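Local coordinates for protein pleckstrin homology domain-containing family A member 8 (Homo sapiens, PDB 5KDI) that binds simple glycosphingolipids in an all-helical GLTP fold and probably transfers them between membranes, at residues 20-25 against 190-195; 69-72 against 76-79; 79-84 against 92-97; 161-166 against 172-177. The protein carries 2 engineered substitutions. All blocks are in the same frame, centred on the assembly; numbering follows the deposited sequence. Where two conformers were deposited one is given.

Interaction 1 of 4, residues 20-25 against 190-195; sequences SGIPTE and EKQLAI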
loop_
_atom_site.group_PDB
_atom_site.type_symbol
_atom_site.label_atom_id
_atom_site.label_comp_id
_atom_site.label_asym_id
_atom_site.label_seq_id
_atom_site.Cartn_x
_atom_site.Cartn_y
_atom_site.Cartn_z
ATOM N N SER A 20 -13.788 14.923 1.123
ATOM C CA SER A 20 -12.531 14.183 0.889
ATOM C C SER A 20 -12.726 12.678 0.974
ATOM O O SER A 20 -11.817 11.929 1.338
ATOM C CB SER A 20 -11.462 14.620 1.920
ATOM O OG SER A 20 -11.193 16.001 1.809
ATOM N N GLY A 21 -13.933 12.201 0.653
ATOM C CA GLY A 21 -14.217 10.781 0.744
ATOM C C GLY A 21 -13.410 9.942 -0.222
ATOM O O GLY A 21 -13.411 10.224 -1.414
ATOM N N ILE A 22 -12.750 8.887 0.286
ATOM C CA ILE A 22 -11.919 8.022 -0.558
ATOM C C ILE A 22 -12.811 6.854 -0.966
ATOM O O ILE A 22 -13.217 6.039 -0.141
ATOM C CB ILE A 22 -10.670 7.501 0.212
ATOM C CG1 ILE A 22 -9.831 8.710 0.763
ATOM C CG2 ILE A 22 -9.912 6.476 -0.631
ATOM C CD1 ILE A 22 -8.774 8.361 1.829
ATOM N N PRO A 23 -13.085 6.749 -2.285
ATOM C CA PRO A 23 -13.955 5.656 -2.773
ATOM C C PRO A 23 -13.381 4.278 -2.374
ATOM O O PRO A 23 -12.196 3.964 -2.679
ATOM C CB PRO A 23 -13.930 5.851 -4.298
ATOM C CG PRO A 23 -13.579 7.260 -4.499
ATOM C CD PRO A 23 -12.644 7.623 -3.392
ATOM N N THR A 24 -14.243 3.419 -1.834
ATOM C CA THR A 24 -13.767 2.145 -1.280
ATOM C C THR A 24 -13.193 1.189 -2.328
ATOM O O THR A 24 -12.094 0.711 -2.140
ATOM C CB THR A 24 -14.937 1.453 -0.579
ATOM O OG1 THR A 24 -15.454 2.376 0.420
ATOM C CG2 THR A 24 -14.525 0.110 0.076
ATOM N N GLU A 25 -13.953 0.884 -3.400
ATOM C CA GLU A 25 -13.483 -0.129 -4.369
ATOM C C GLU A 25 -12.203 0.291 -5.038
ATOM O O GLU A 25 -11.281 -0.508 -5.193
ATOM C CB GLU A 25 -14.519 -0.528 -5.428
ATOM C CG GLU A 25 -15.879 -0.985 -4.936
ATOM C CD GLU A 25 -16.773 -1.550 -6.108
ATOM O OE1 GLU A 25 -16.266 -1.763 -7.262
ATOM O OE2 GLU A 25 -18.011 -1.728 -5.884
ATOM N N GLU A 190 0.094 9.886 -0.937
ATOM C CA GLU A 190 0.361 10.738 0.258
ATOM C C GLU A 190 -0.932 11.457 0.669
ATOM O O GLU A 190 -1.220 11.591 1.865
ATOM C CB GLU A 190 1.460 11.736 -0.048
ATOM C CG GLU A 190 1.977 12.625 1.072
ATOM C CD GLU A 190 3.112 13.616 0.651
ATOM O OE1 GLU A 190 3.450 13.735 -0.553
ATOM O OE2 GLU A 190 3.674 14.318 1.533
ATOM N N LYS A 191 -1.641 12.031 -0.311
ATOM C CA LYS A 191 -2.844 12.783 -0.010
ATOM C C LYS A 191 -3.883 11.894 0.719
ATOM O O LYS A 191 -4.486 12.297 1.726
ATOM C CB LYS A 191 -3.453 13.379 -1.286
ATOM C CG LYS A 191 -4.756 14.098 -1.071
ATOM C CD LYS A 191 -5.275 14.639 -2.397
ATOM C CE LYS A 191 -6.482 15.530 -2.179
ATOM N NZ LYS A 191 -6.158 16.951 -1.847
ATOM N N GLN A 192 -4.092 10.706 0.173
ATOM C CA GLN A 192 -5.040 9.775 0.758
ATOM C C GLN A 192 -4.590 9.284 2.126
ATOM O O GLN A 192 -5.409 9.211 3.069
ATOM C CB GLN A 192 -5.317 8.635 -0.202
ATOM C CG GLN A 192 -5.991 9.129 -1.484
ATOM C CD GLN A 192 -6.032 8.135 -2.590
ATOM O OE1 GLN A 192 -6.158 6.911 -2.321
ATOM N NE2 GLN A 192 -5.967 8.636 -3.879
ATOM N N LEU A 193 -3.302 9.007 2.249
ATOM C CA LEU A 193 -2.796 8.534 3.570
ATOM C C LEU A 193 -2.945 9.650 4.642
ATOM O O LEU A 193 -3.194 9.360 5.793
ATOM C CB LEU A 193 -1.378 8.088 3.487
ATOM C CG LEU A 193 -1.180 6.841 2.695
ATOM C CD1 LEU A 193 0.336 6.530 2.468
ATOM C CD2 LEU A 193 -1.826 5.646 3.355
ATOM N N ALA A 194 -2.743 10.920 4.242
ATOM C CA ALA A 194 -2.876 12.053 5.179
ATOM C C ALA A 194 -4.321 12.174 5.686
ATOM O O ALA A 194 -4.555 12.425 6.855
ATOM C CB ALA A 194 -2.367 13.354 4.558
ATOM N N ILE A 195 -5.269 11.999 4.749
ATOM C CA ILE A 195 -6.692 11.993 5.084
ATOM C C ILE A 195 -6.940 10.914 6.111
ATOM O O ILE A 195 -7.647 11.121 7.123
ATOM C CB ILE A 195 -7.579 11.880 3.810
ATOM C CG1 ILE A 195 -7.424 13.114 2.952
ATOM C CG2 ILE A 195 -9.044 11.535 4.161
ATOM C CD1 ILE A 195 -7.961 13.015 1.523
#

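Interaction 2 of 4, residues 69-72 against 76-79; sequences AKFT and KIVL. Engineered in segment 69-72: Ala-69 (natural residue Glu), Lys-70 (natural residue Glu).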
loop_
_atom_site.group_PDB
_atom_site.type_symbol
_atom_site.label_atom_id
_atom_site.label_comp_id
_atom_site.label_asym_id
_atom_site.label_seq_id
_atom_site.Cartn_x
_atom_site.Cartn_y
_atom_site.Cartn_z
ATOM N N ALA A 69 -24.077 1.096 -0.907
ATOM C CA ALA A 69 -24.610 2.447 -0.946
ATOM C C ALA A 69 -24.234 3.223 0.300
ATOM O O ALA A 69 -23.991 4.415 0.242
ATOM C CB ALA A 69 -26.160 2.422 -1.106
ATOM N N LYS A 70 -24.275 2.549 1.429
ATOM C CA LYS A 70 -23.889 3.128 2.682
ATOM C C LYS A 70 -22.381 3.314 2.804
ATOM O O LYS A 70 -21.934 4.261 3.435
ATOM C CB LYS A 70 -24.431 2.282 3.824
ATOM C CG LYS A 70 -24.159 2.854 5.189
ATOM C CD LYS A 70 -24.784 1.964 6.251
ATOM C CE LYS A 70 -24.902 2.676 7.604
ATOM N NZ LYS A 70 -25.395 4.092 7.515
ATOM N N PHE A 71 -21.616 2.427 2.194
ATOM C CA PHE A 71 -20.167 2.326 2.466
ATOM C C PHE A 71 -19.327 2.720 1.242
ATOM O O PHE A 71 -18.309 2.104 0.930
ATOM C CB PHE A 71 -19.860 0.875 2.933
ATOM C CG PHE A 71 -20.485 0.529 4.258
ATOM C CD1 PHE A 71 -20.472 1.438 5.323
ATOM C CD2 PHE A 71 -21.012 -0.717 4.454
ATOM C CE1 PHE A 71 -21.000 1.076 6.502
ATOM C CE2 PHE A 71 -21.540 -1.089 5.648
ATOM C CZ PHE A 71 -21.519 -0.211 6.692
ATOM N N THR A 72 -19.759 3.780 0.575
ATOM C CA THR A 72 -19.119 4.251 -0.624
ATOM C C THR A 72 -17.696 4.776 -0.440
ATOM O O THR A 72 -16.899 4.773 -1.398
ATOM C CB THR A 72 -19.926 5.382 -1.300
ATOM O OG1 THR A 72 -20.100 6.445 -0.370
ATOM C CG2 THR A 72 -21.320 4.854 -1.791
ATOM N N LYS A 76 -16.805 6.352 5.571
ATOM C CA LYS A 76 -18.126 5.863 5.920
ATOM C C LYS A 76 -18.066 4.524 6.619
ATOM O O LYS A 76 -18.811 4.287 7.582
ATOM C CB LYS A 76 -19.032 5.842 4.707
ATOM C CG LYS A 76 -19.461 7.248 4.252
ATOM C CD LYS A 76 -20.259 7.165 2.950
ATOM C CE LYS A 76 -20.758 8.492 2.453
ATOM N NZ LYS A 76 -21.849 9.041 3.297
ATOM N N ILE A 77 -17.160 3.650 6.184
ATOM C CA ILE A 77 -16.991 2.373 6.857
ATOM C C ILE A 77 -16.441 2.570 8.283
ATOM O O ILE A 77 -17.006 2.024 9.240
ATOM C CB ILE A 77 -16.066 1.424 6.055
ATOM C CG1 ILE A 77 -16.712 1.077 4.679
ATOM C CG2 ILE A 77 -15.760 0.161 6.890
ATOM C CD1 ILE A 77 -15.882 0.345 3.658
ATOM N N VAL A 78 -15.359 3.318 8.412
ATOM C CA VAL A 78 -14.708 3.511 9.705
ATOM C C VAL A 78 -15.661 4.203 10.673
ATOM O O VAL A 78 -15.825 3.755 11.843
ATOM C CB VAL A 78 -13.394 4.269 9.562
ATOM C CG1 VAL A 78 -12.831 4.636 10.951
ATOM C CG2 VAL A 78 -12.387 3.420 8.793
ATOM N N LEU A 79 -16.304 5.254 10.186
ATOM C CA LEU A 79 -17.200 6.028 11.063
ATOM C C LEU A 79 -18.386 5.173 11.498
ATOM O O LEU A 79 -18.890 5.299 12.643
ATOM C CB LEU A 79 -17.657 7.294 10.361
ATOM C CG LEU A 79 -16.540 8.358 10.243
ATOM C CD1 LEU A 79 -17.018 9.583 9.439
ATOM C CD2 LEU A 79 -15.864 8.699 11.563
HETATM O O HOH W 1 -23.874 6.881 2.239
#

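Interaction 3 of 4, residues 79-84 against 92-97; sequences LHEVEA and SATEAL. With 6S8 ((~{Z})-~{N}-[(~{E},2~{S},3~{R})-1-[(2~{R},3~{R},4~{S},5~{R},6~{R})-6-(hydroxymethyl)-3,4,5-tris(oxidanyl)oxan-2-yl]oxy-3-oxidanyl-octadec-4-en-2-yl]octadec-9-enamide), chain C.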
loop_
_atom_site.group_PDB
_atom_site.type_symbol
_atom_site.label_atom_id
_atom_site.label_comp_id
_atom_site.label_asym_id
_atom_site.label_seq_id
_atom_site.Cartn_x
_atom_site.Cartn_y
_atom_site.Cartn_z
ATOM N N LEU A 79 -16.304 5.254 10.186
ATOM C CA LEU A 79 -17.200 6.028 11.063
ATOM C C LEU A 79 -18.386 5.173 11.498
ATOM O O LEU A 79 -18.890 5.299 12.643
ATOM C CB LEU A 79 -17.657 7.294 10.361
ATOM C CG LEU A 79 -16.540 8.358 10.243
ATOM C CD1 LEU A 79 -17.018 9.583 9.439
ATOM C CD2 LEU A 79 -15.864 8.699 11.563
ATOM N N HIS A 80 -18.875 4.288 10.627
ATOM C CA HIS A 80 -19.943 3.354 11.062
ATOM C C HIS A 80 -19.481 2.434 12.149
ATOM O O HIS A 80 -20.243 2.164 13.114
ATOM C CB HIS A 80 -20.490 2.573 9.905
ATOM C CG HIS A 80 -21.446 1.503 10.328
ATOM N ND1 HIS A 80 -22.752 1.784 10.685
ATOM C CD2 HIS A 80 -21.265 0.122 10.513
ATOM C CE1 HIS A 80 -23.347 0.622 11.072
ATOM N NE2 HIS A 80 -22.443 -0.385 10.928
ATOM N N GLU A 81 -18.255 1.903 12.003
ATOM C CA GLU A 81 -17.717 1.016 13.046
ATOM C C GLU A 81 -17.605 1.691 14.367
ATOM O O GLU A 81 -17.844 1.083 15.388
ATOM C CB GLU A 81 -16.413 0.345 12.595
ATOM C CG GLU A 81 -16.606 -0.721 11.498
ATOM C CD GLU A 81 -15.378 -1.576 11.245
ATOM O OE1 GLU A 81 -14.288 -1.172 11.670
ATOM O OE2 GLU A 81 -15.559 -2.640 10.599
ATOM N N VAL A 82 -17.160 2.938 14.336
ATOM C CA VAL A 82 -17.066 3.760 15.549
ATOM C C VAL A 82 -18.480 3.962 16.168
ATOM O O VAL A 82 -18.651 3.689 17.366
ATOM C CB VAL A 82 -16.374 5.122 15.235
ATOM C CG1 VAL A 82 -16.604 6.134 16.346
ATOM C CG2 VAL A 82 -14.885 4.867 14.837
ATOM N N GLU A 83 -19.460 4.314 15.334
ATOM C CA GLU A 83 -20.842 4.573 15.817
ATOM C C GLU A 83 -21.444 3.309 16.472
ATOM O O GLU A 83 -22.124 3.379 17.495
ATOM C CB GLU A 83 -21.769 5.055 14.688
ATOM C CG GLU A 83 -23.251 5.199 15.063
ATOM C CD GLU A 83 -24.102 5.704 13.902
ATOM O OE1 GLU A 83 -24.030 5.125 12.787
ATOM O OE2 GLU A 83 -24.856 6.692 14.100
ATOM N N ALA A 84 -21.187 2.169 15.841
ATOM C CA ALA A 84 -21.665 0.867 16.282
ATOM C C ALA A 84 -20.824 0.240 17.417
ATOM O O ALA A 84 -21.178 -0.818 17.936
ATOM C CB ALA A 84 -21.843 -0.101 15.113
ATOM N N SER A 92 -12.230 -6.355 12.303
ATOM C CA SER A 92 -12.835 -5.072 11.864
ATOM C C SER A 92 -12.157 -4.463 10.611
ATOM O O SER A 92 -10.956 -4.654 10.386
ATOM C CB SER A 92 -12.863 -4.038 12.964
ATOM O OG SER A 92 -11.610 -3.523 13.194
ATOM N N ALA A 93 -12.952 -3.726 9.844
ATOM C CA ALA A 93 -12.421 -2.944 8.762
ATOM C C ALA A 93 -11.491 -1.846 9.250
ATOM O O ALA A 93 -10.475 -1.524 8.571
ATOM C CB ALA A 93 -13.559 -2.369 7.921
ATOM N N THR A 94 -11.781 -1.290 10.439
ATOM C CA THR A 94 -10.951 -0.237 10.995
ATOM C C THR A 94 -9.501 -0.756 11.270
ATOM O O THR A 94 -8.539 -0.115 10.900
ATOM C CB THR A 94 -11.562 0.384 12.230
ATOM O OG1 THR A 94 -12.785 1.018 11.876
ATOM C CG2 THR A 94 -10.636 1.393 12.879
ATOM N N GLU A 95 -9.401 -1.955 11.836
ATOM C CA GLU A 95 -8.125 -2.573 12.084
ATOM C C GLU A 95 -7.424 -2.949 10.770
ATOM O O GLU A 95 -6.219 -2.716 10.607
ATOM C CB GLU A 95 -8.280 -3.798 12.906
ATOM C CG GLU A 95 -6.969 -4.545 13.244
ATOM C CD GLU A 95 -7.171 -5.845 13.973
ATOM O OE1 GLU A 95 -8.295 -6.443 13.870
ATOM O OE2 GLU A 95 -6.215 -6.242 14.667
ATOM N N ALA A 96 -8.198 -3.483 9.824
ATOM C CA ALA A 96 -7.627 -3.883 8.507
ATOM C C ALA A 96 -7.047 -2.652 7.827
ATOM O O ALA A 96 -5.908 -2.678 7.304
ATOM C CB ALA A 96 -8.645 -4.579 7.618
ATOM N N LEU A 97 -7.794 -1.544 7.858
ATOM C CA LEU A 97 -7.342 -0.354 7.167
ATOM C C LEU A 97 -6.127 0.301 7.890
ATOM O O LEU A 97 -5.277 0.959 7.267
ATOM C CB LEU A 97 -8.522 0.580 7.006
ATOM C CG LEU A 97 -8.269 1.885 6.252
ATOM C CD1 LEU A 97 -7.698 1.603 4.823
ATOM C CD2 LEU A 97 -9.579 2.704 6.255
HETATM C C1 6S8 C . 0.595 -7.374 11.251
HETATM C C2 6S8 C . 1.812 -7.332 10.354
HETATM N N2 6S8 C . 1.469 -6.612 9.136
HETATM C C3 6S8 C . 2.255 -8.782 10.009
HETATM O O3 6S8 C . 2.503 -9.452 11.264
HETATM C C4 6S8 C . 3.475 -8.751 9.164
HETATM C C5 6S8 C . 3.474 -9.281 7.938
HETATM C C6 6S8 C . 4.644 -9.329 6.995
HETATM C C7 6S8 C . 5.918 -8.639 7.408
HETATM C C8 6S8 C . 6.967 -9.301 6.558
HETATM C C9 6S8 C . 8.044 -8.304 6.331
HETATM C C10 6S8 C . 7.604 -7.349 5.253
HETATM C C11 6S8 C . 8.518 -7.464 4.018
HETATM C C12 6S8 C . 8.486 -6.146 3.266
HETATM C C13 6S8 C . 8.194 -6.238 1.775
HETATM C C14 6S8 C . 9.353 -6.692 0.903
HETATM C C15 6S8 C . 9.319 -6.017 -0.477
HETATM C C16 6S8 C . 9.475 -6.896 -1.706
HETATM C C17 6S8 C . 10.582 -6.572 -2.722
HETATM C C18 6S8 C . 10.441 -5.270 -3.496
HETATM C C1A 6S8 C . -1.796 -7.543 11.032
HETATM O O1A 6S8 C . -0.524 -7.998 10.622
HETATM C C2A 6S8 C . -2.803 -7.818 9.950
HETATM O O2A 6S8 C . -2.413 -7.081 8.774
HETATM C C3A 6S8 C . -4.228 -7.523 10.415
HETATM O O3A 6S8 C . -5.137 -7.942 9.422
HETATM C C4A 6S8 C . -4.486 -8.227 11.733
HETATM O O4A 6S8 C . -4.670 -9.627 11.540
HETATM O O5A 6S8 C . -2.441 -8.472 14.878
HETATM C C5M 6S8 C . -3.388 -7.898 12.727
HETATM C C6A 6S8 C . -3.603 -8.615 14.034
HETATM O O6A 6S8 C . -2.128 -8.296 12.178
HETATM C CAA 6S8 C . 2.144 -5.557 8.705
HETATM O OAA 6S8 C . 3.057 -5.008 9.317
HETATM C CAB 6S8 C . 1.654 -5.015 7.396
HETATM C CAC 6S8 C . 2.530 -5.902 6.463
HETATM C CAD 6S8 C . 3.247 -5.042 5.515
HETATM C CAE 6S8 C . 2.752 -5.434 4.152
HETATM C CAF 6S8 C . 3.500 -4.531 3.182
HETATM C CAG 6S8 C . 2.526 -3.899 2.170
HETATM C CAH 6S8 C . 3.156 -3.826 0.774
HETATM C CAI 6S8 C . 4.265 -2.818 0.846
HETATM C CAJ 6S8 C . 5.436 -2.951 0.217
HETATM C CAK 6S8 C . 5.807 -4.090 -0.678
HETATM C CAL 6S8 C . 6.913 -3.431 -1.512
HETATM C CAM 6S8 C . 7.175 -4.094 -2.848
HETATM C CAN 6S8 C . 5.930 -4.098 -3.685
HETATM C CAO 6S8 C . 6.302 -4.085 -5.150
HETATM C CAP 6S8 C . 6.356 -2.695 -5.721
HETATM C CAQ 6S8 C . 5.559 -2.585 -6.981
HETATM C CAR 6S8 C . 4.964 -1.234 -7.004
#

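Interaction 4 of 4, residues 161-166 against 172-177; sequences ALTVKE and EAFSIG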
loop_
_atom_site.group_PDB
_atom_site.type_symbol
_atom_site.label_atom_id
_atom_site.label_comp_id
_atom_site.label_asym_id
_atom_site.label_seq_id
_atom_site.Cartn_x
_atom_site.Cartn_y
_atom_site.Cartn_z
ATOM N N ALA A 161 9.972 -6.191 -13.499
ATOM C CA ALA A 161 8.659 -6.530 -12.967
ATOM C C ALA A 161 7.636 -5.387 -13.087
ATOM O O ALA A 161 6.461 -5.584 -12.801
ATOM C CB ALA A 161 8.732 -7.001 -11.506
ATOM N N LEU A 162 8.105 -4.208 -13.487
ATOM C CA LEU A 162 7.253 -3.019 -13.603
ATOM C C LEU A 162 6.984 -2.588 -15.051
ATOM O O LEU A 162 6.362 -1.526 -15.278
ATOM C CB LEU A 162 7.868 -1.866 -12.855
ATOM C CG LEU A 162 8.144 -2.177 -11.372
ATOM C CD1 LEU A 162 9.014 -1.103 -10.799
ATOM C CD2 LEU A 162 6.837 -2.382 -10.636
ATOM N N THR A 163 7.403 -3.404 -16.001
ATOM C CA THR A 163 7.164 -3.139 -17.399
ATOM C C THR A 163 5.827 -3.709 -17.845
ATOM O O THR A 163 5.271 -4.694 -17.268
ATOM C CB THR A 163 8.241 -3.737 -18.258
ATOM O OG1 THR A 163 8.193 -5.139 -18.106
ATOM C CG2 THR A 163 9.659 -3.154 -17.988
ATOM N N VAL A 164 5.287 -3.046 -18.859
ATOM C CA VAL A 164 4.055 -3.449 -19.518
ATOM C C VAL A 164 4.378 -4.428 -20.693
ATOM O O VAL A 164 3.601 -5.348 -20.949
ATOM C CB VAL A 164 3.264 -2.218 -19.952
ATOM C CG1 VAL A 164 2.093 -2.658 -20.754
ATOM C CG2 VAL A 164 2.791 -1.417 -18.734
ATOM N N LYS A 165 5.481 -4.202 -21.418
ATOM C CA LYS A 165 6.042 -5.155 -22.384
ATOM C C LYS A 165 7.483 -5.504 -22.023
ATOM O O LYS A 165 8.279 -4.630 -21.653
ATOM C CB LYS A 165 5.976 -4.498 -23.793
ATOM C CG LYS A 165 6.059 -5.479 -24.948
ATOM C CD LYS A 165 5.870 -4.792 -26.313
ATOM C CE LYS A 165 7.016 -3.852 -26.691
ATOM N NZ LYS A 165 6.828 -3.182 -28.010
ATOM N N GLU A 166 7.825 -6.788 -22.090
ATOM C CA GLU A 166 9.179 -7.213 -21.844
ATOM C C GLU A 166 10.222 -6.439 -22.657
ATOM O O GLU A 166 10.057 -6.224 -23.846
ATOM C CB GLU A 166 9.366 -8.699 -22.175
ATOM C CG GLU A 166 9.217 -9.602 -21.017
ATOM C CD GLU A 166 10.292 -10.659 -20.967
ATOM O OE1 GLU A 166 10.886 -11.062 -22.018
ATOM O OE2 GLU A 166 10.500 -11.113 -19.846
ATOM N N GLU A 172 15.347 4.354 -22.556
ATOM C CA GLU A 172 15.297 5.605 -21.795
ATOM C C GLU A 172 13.830 6.030 -21.512
ATOM O O GLU A 172 13.543 6.607 -20.454
ATOM C CB GLU A 172 16.051 6.749 -22.517
ATOM C CG GLU A 172 16.144 8.021 -21.673
ATOM C CD GLU A 172 16.834 9.156 -22.389
ATOM O OE1 GLU A 172 16.437 9.510 -23.531
ATOM O OE2 GLU A 172 17.775 9.698 -21.785
ATOM N N ALA A 173 12.934 5.795 -22.488
ATOM C CA ALA A 173 11.497 6.151 -22.386
ATOM C C ALA A 173 10.856 5.549 -21.143
ATOM O O ALA A 173 9.923 6.131 -20.522
ATOM C CB ALA A 173 10.734 5.713 -23.643
ATOM N N PHE A 174 11.398 4.401 -20.717
ATOM C CA PHE A 174 10.835 3.742 -19.550
ATOM C C PHE A 174 11.237 4.451 -18.284
ATOM O O PHE A 174 10.395 4.624 -17.422
ATOM C CB PHE A 174 11.251 2.241 -19.537
ATOM C CG PHE A 174 10.835 1.535 -18.282
ATOM C CD1 PHE A 174 9.538 1.021 -18.180
ATOM C CD2 PHE A 174 11.692 1.431 -17.180
ATOM C CE1 PHE A 174 9.104 0.396 -17.031
ATOM C CE2 PHE A 174 11.274 0.773 -16.025
ATOM C CZ PHE A 174 9.965 0.277 -15.949
ATOM N N SER A 175 12.515 4.846 -18.188
ATOM C CA SER A 175 12.997 5.598 -17.034
ATOM C C SER A 175 12.225 6.906 -16.889
ATOM O O SER A 175 11.859 7.302 -15.783
ATOM C CB SER A 175 14.470 5.945 -17.135
ATOM O OG SER A 175 15.224 4.780 -16.977
ATOM N N ILE A 176 12.027 7.577 -18.025
ATOM C CA ILE A 176 11.198 8.791 -18.068
ATOM C C ILE A 176 9.752 8.462 -17.629
ATOM O O ILE A 176 9.118 9.218 -16.874
ATOM C CB ILE A 176 11.200 9.466 -19.495
ATOM C CG1 ILE A 176 12.640 9.769 -19.949
ATOM C CG2 ILE A 176 10.288 10.664 -19.534
ATOM C CD1 ILE A 176 13.516 10.362 -18.891
ATOM N N GLY A 177 9.219 7.354 -18.139
ATOM C CA GLY A 177 7.864 6.935 -17.806
ATOM C C GLY A 177 7.667 6.564 -16.346
ATOM O O GLY A 177 6.636 6.898 -15.741
#

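Interaction 1 of 4, residues 20-25 against 190-195
Ile-22 packs its CD1 methyl against Ile-195 CG2, 3.9 Å away, the two isoleucine side chains running antiparallel alongside each other. The delta methyl reaches helix 172-202 because Ile-22 CG1 stands anti to the carbonyl carbon (chi1 -57°) and the chain then runs on extended. At the same helix Ile-22 CD1 lies 4.0 Å from Gln-192 CB, and the two side chains meet at a slant. Two residues earlier, before Gly-21, Ser-20 CB rests 3.9 Å from Ile-195 CD1. Ile-195 thus uses both its branches: CD1 meets Ser-20 CB, while CG2 faces Ile-22 CD1 and also comes within 4.0 Å of Ser-20 O.

Contacts between carbon and oxygen fill in the rest. Ile-22 CD1 touches the backbone of the helix at Gln-192 O, 3.7 Å away, and the gamma methyl Ile-22 CG2 approaches Gln-192 OE1 at 4.1 Å. No hydrogen bond joins the two segments.

The polar groups are held from elsewhere. Gln-75 binds both Ser-20 O and Ile-22 N through its side-chain amide, while Gln-192 NE2 makes a weak hydrogen bond to Phe-11 O. Leu-16 and Phe-27 pack around Ile-22 as well.

Ser-20 and Gly-21 both face Leu-17 in a G1 beta bulge. This bulge, followed by the start of helix 24-32 with Pro-23 at its N-cap position, lies against the long helix 172-202 of the all-helical GLTP fold.

Interaction 2 of 4, residues 69-72 against 76-79
Phe-71 and Ile-77 make the tight half of this contact, with Phe-71 CB 3.6 Å from Ile-77 CG1. The two side chains lie nearly perpendicular, and Ile-77 CG1 also lies 3.8 Å from Phe-71 CD1, meeting the ring obliquely. At the ring's edge, near its plane, sits Lys-76 O, 4.0 Å from Phe-71 CE1. The aliphatic part of the engineered Lys-70 lies over one face of the same ring, its CG offset toward the rim. Both Phe-71 and Ile-77 are buried; His-80 meets the phenylalanine edge-to-face, and Val-60 of helix 47-64 packs on Ile-77.

Segment 69-72 belongs to the loop between helices 47-64 and 74-83 of the GLTP fold, and it folds back on the first turns of the helix it leads into.

Toward solvent the contact is looser and runs along the lysine chain. Lys-76 CD passes 3.4 Å from Lys-70 O, and Thr-72 OG1 lies 3.4 Å from that same Lys-76 CD, the threonine and lysine side chains pointing the same way. At the CD-CE bond the lysine bends (chi4 -71°), turning NZ toward a water that accepts from Lys-76 NZ at 3.1 Å and donates to the backbone carbonyl Ala-69 O at 3.2 Å.

Interaction 3 of 4, residues 79-84 against 92-97
Glu-81 OE1 is gripped by two donors of one residue: Thr-94 OG1 at 2.7 Å and Thr-94 N at 2.8 Å. The amide arrives on the syn side of the oxygen and the hydroxyl on the anti side, both tilted out of the carboxylate plane toward the same face. The other oxygen, Glu-81 OE2, takes Ala-93 N at 2.9 Å through its syn lone pair. Three bonds therefore fix the carboxylate's rotation across the start of helix 93-115. Two consecutive amides of its first turn point at a buried acidic group, and the positive end of the helix dipole would be expected to favour its charged form. Lys-63 NZ adds a salt bridge to Glu-81 OE2.

Thr-94 OG1 can share the oxygen with its own amide because it stands beside the backbone N (chi1 -64°). Ser-92 is the N-cap: its OG accepts from Glu-95 N at 3.0 Å and is also hydrogen-bonded to Ala-87 O. Glu-95, whose amide is capped in this way, has its carboxylate near the ligand: Glu-95 OE2 lies 3.6 Å from C6A of the galactose of the bound galactosylceramide.

The contact ties the last turns of helix 74-83 to the beginning of helix 93-115; Lys-63 of helix 47-64 flanks it, and Tyr-200 of helix 172-202 bonds Thr-94 O.

Interaction 4 of 4, residues 161-166 against 172-177
Leu-162 and Thr-163 meet Phe-174 through one corner of its ring. Phe-174 CG is anti to the backbone N (chi1 174°), and with chi2 at 84° the ring stands roughly perpendicular to the CA-CB-CG plane, its CE1 and CZ carbons leading toward the loop. The Leu-162 carbonyl sits at the ring's edge and in its plane, with Leu-162 O 3.8 Å from Phe-174 CE1. An aromatic C-H edge carries slight positive charge, which suits an oxygen placed there.

Thr-163 supplies the methyl. Its CG2 lies 3.7 Å from Phe-174 CE1 and 4.0 Å from Phe-174 CZ, an oblique approach to the ring in which the two side chains are set roughly square to one another. The threonine rotamer sorts its two branches: at chi1 64° the hydroxyl falls between the backbone N and the carbonyl carbon, where it hydrogen-bonds Ala-160 O, and the methyl is left to face the phenylalanine. The polar branch is thus tied back to the end of helix 155-160 while the apolar one packs.

Leu-162 adds a looser touch, Leu-162 CB to Phe-174 CZ at 4.3 Å. Its CG lies anti to the carbonyl carbon, with CD1 continuing the chain in extended form. The Leu-162 side chain belongs to the ligand pocket and comes to about 4 Å from the bound glycosphingolipid.

No hydrogen bond crosses between the segments. The contact joins the loop after helix 155-160 to the first turns of helix 172-202; Val-37 of helix 35-41 packs on Leu-162, Phe-3 pairs with its backbone, and Thr-2 touches Phe-174.

Starting from the N terminus, segment 20-25 opens the longest loop, which closes only when helix 172-202 brings residues 190-195 back to it. The other three contacts all nest inside that span. Interaction 2 closes a short loop at the start of helix 74-83, and interaction 3 begins where it ends, sharing Leu-79 and linking that helix to helix 93-115. These two touch, as in Ile-77 CG2 to Ala-93 CB at 3.5 Å. Interaction 1 joins interaction 2 through Thr-24, whose OG1 lies 2.9 Å from Phe-71 O. Interaction 4 closes the short loop between helices 155-160 and 172-202, across the chain's centre from interactions 2 and 3, and shares helix 172-202 with interaction 1.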